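Local structure of purine nucleosidase, (IunH-1) (Sulfolobus solfataricus, 3T8J) at residues A[128-131]-A[136-139]. The protein belongs to the nucleosidase clan, has an alpha/beta fold built round a mixed beta-sheet, and carries a bound sodium ion. Residues are numbered along the deposited sequence; the frame is centred on the assembly and turned at random.
Sequences ALAY and SIVK
Ser-136 OG is gripped by two groups, Asp-134 OD1 and Lys-140 NZ, at the turn where Ile-137 and Val-138 begin to pack on Ala-130 and Tyr-131. The contact belongs to a beta-alpha-beta crossover. Helix 125-133 follows strand 116-120, and the short helix 137-140 leads into the neighbouring parallel strand 141-147. Across the two segments the packing is apolar. Ile-137 makes the close approach to the backbone. Its CG1 lies between the backbone N and the carbonyl carbon (chi1 68°), and the chain then runs on extended (chi2 173°). Together these two torsions carry Ile-137 CD1 out to the backbone of helix 125-133, 3.5 Å from Tyr-131 N and 3.7 Å from Ala-130 C. The same methyl also meets Ala-130 CB at 3.7 Å. Tyr-131 CB is more distant, 4.2 Å from Ile-137 CD1. Ala-109 of helix 101-111 also touches Ile-137, and Ile-105 touches Ala-130. Tyr-131 turns its ring to the other neighbour, Val-138. One valine methyl does the touching there, and it approaches the ring obliquely. The hydroxyl reaches another chain: Tyr-131 OH is hydrogen-bonded to Lys-66 NZ of the second subunit. The peptide oxygen Tyr-131 O takes a hydrogen bond from Asn-135 ND2 in the connecting turn. Val-138 CG2 is equally far, 3.7 Å, from CD1 and CE1 of Tyr-131.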
ATOM      1  N   ALA A 128     -22.426   4.327  -7.115  1.00 17.62           N
ATOM      2  CA  ALA A 128     -21.875   4.359  -5.771  1.00 17.37           C
ATOM      3  C   ALA A 128     -22.473   5.483  -4.940  1.00 18.15           C
ATOM      4  O   ALA A 128     -22.850   5.255  -3.790  1.00 19.41           O
ATOM      5  CB  ALA A 128     -20.332   4.470  -5.797  1.00 17.23           C
ATOM      6  N   LEU A 129     -22.545   6.696  -5.486  1.00 18.44           N
ATOM      7  CA  LEU A 129     -23.117   7.826  -4.756  0.50 19.44           C
ATOM      8  C   LEU A 129     -24.601   7.587  -4.412  1.00 19.80           C
ATOM      9  O   LEU A 129     -25.027   7.883  -3.301  1.00 21.19           O
ATOM     10  CB  LEU A 129     -22.902   9.143  -5.528  0.50 20.43           C
ATOM     11  CG  LEU A 129     -23.132  10.435  -4.740  0.50 22.60           C
ATOM     12  CD1 LEU A 129     -22.499  10.400  -3.356  0.50 25.60           C
ATOM     13  CD2 LEU A 129     -22.600  11.625  -5.534  0.50 24.80           C
ATOM     14  N   ALA A 130     -25.375   7.030  -5.353  1.00 18.98           N
ATOM     15  CA  ALA A 130     -26.766   6.703  -5.089  1.00 19.08           C
ATOM     16  C   ALA A 130     -26.863   5.698  -3.928  1.00 19.94           C
ATOM     17  O   ALA A 130     -27.699   5.857  -3.019  1.00 20.36           O
ATOM     18  CB  ALA A 130     -27.438   6.145  -6.366  1.00 19.54           C
ATOM     19  N   TYR A 131     -26.036   4.650  -3.962  1.00 19.08           N
ATOM     20  CA  TYR A 131     -26.025   3.629  -2.872  1.00 20.04           C
ATOM     21  C   TYR A 131     -25.692   4.276  -1.528  1.00 21.34           C
ATOM     22  O   TYR A 131     -26.329   3.969  -0.518  1.00 23.05           O
ATOM     23  CB  TYR A 131     -25.040   2.486  -3.177  1.00 20.06           C
ATOM     24  CG  TYR A 131     -24.810   1.595  -1.992  1.00 21.13           C
ATOM     25  CD1 TYR A 131     -25.763   0.672  -1.637  1.00 21.83           C
ATOM     26  CD2 TYR A 131     -23.696   1.753  -1.181  1.00 21.16           C
ATOM     27  CE1 TYR A 131     -25.591  -0.108  -0.497  1.00 23.64           C
ATOM     28  CE2 TYR A 131     -23.508   0.985  -0.059  1.00 23.44           C
ATOM     29  CZ  TYR A 131     -24.458   0.055   0.271  1.00 25.52           C
ATOM     30  OH  TYR A 131     -24.323  -0.741   1.420  1.00 27.10           O
ATOM     31  N   SER A 136     -30.987   1.068   0.324  1.00 27.34           N
ATOM     32  CA  SER A 136     -32.140   0.239  -0.087  1.00 28.05           C
ATOM     33  C   SER A 136     -32.222  -0.012  -1.586  1.00 26.68           C
ATOM     34  O   SER A 136     -32.940  -0.895  -2.049  1.00 27.00           O
ATOM     35  CB  SER A 136     -33.468   0.814   0.441  1.00 28.63           C
ATOM     36  OG  SER A 136     -33.903   1.941  -0.271  1.00 31.62           O
ATOM     37  N   ILE A 137     -31.448   0.742  -2.382  1.00 24.65           N
ATOM     38  CA  ILE A 137     -31.475   0.516  -3.825  1.00 24.57           C
ATOM     39  C   ILE A 137     -30.911  -0.850  -4.224  1.00 24.02           C
ATOM     40  O   ILE A 137     -31.131  -1.311  -5.335  1.00 23.68           O
ATOM     41  CB  ILE A 137     -30.783   1.658  -4.667  1.00 23.72           C
ATOM     42  CG1 ILE A 137     -29.258   1.710  -4.459  1.00 22.82           C
ATOM     43  CG2 ILE A 137     -31.411   3.014  -4.371  1.00 24.86           C
ATOM     44  CD1 ILE A 137     -28.544   2.708  -5.396  1.00 23.31           C
ATOM     45  N   VAL A 138     -30.188  -1.521  -3.323  1.00 24.08           N
ATOM     46  CA  VAL A 138     -29.651  -2.836  -3.636  1.00 24.74           C
ATOM     47  C   VAL A 138     -30.779  -3.870  -3.881  1.00 26.61           C
ATOM     48  O   VAL A 138     -30.663  -4.698  -4.780  1.00 28.12           O
ATOM     49  CB  VAL A 138     -28.708  -3.330  -2.535  1.00 25.61           C
ATOM     50  CG1 VAL A 138     -28.416  -4.810  -2.688  1.00 28.74           C
ATOM     51  CG2 VAL A 138     -27.413  -2.538  -2.538  1.00 26.34           C
ATOM     52  N   LYS A 139     -31.858  -3.783  -3.127  1.00 27.64           N
ATOM     53  CA  LYS A 139     -33.018  -4.633  -3.423  1.00 29.46           C
ATOM     54  C   LYS A 139     -33.892  -4.060  -4.532  1.00 29.18           C
ATOM     55  O   LYS A 139     -34.445  -4.825  -5.358  1.00 32.55           O
ATOM     56  CB  LYS A 139     -33.864  -4.911  -2.200  1.00 31.04           C
ATOM     57  CG  LYS A 139     -35.026  -5.879  -2.561  1.00 31.92           C
ATOM     58  CD  LYS A 139     -35.591  -6.590  -1.420  1.00 34.55           C
ATOM     59  CE  LYS A 139     -36.859  -7.302  -1.852  1.00 34.59           C
ATOM     60  NZ  LYS A 139     -37.425  -8.106  -0.734  1.00 35.75           N
TER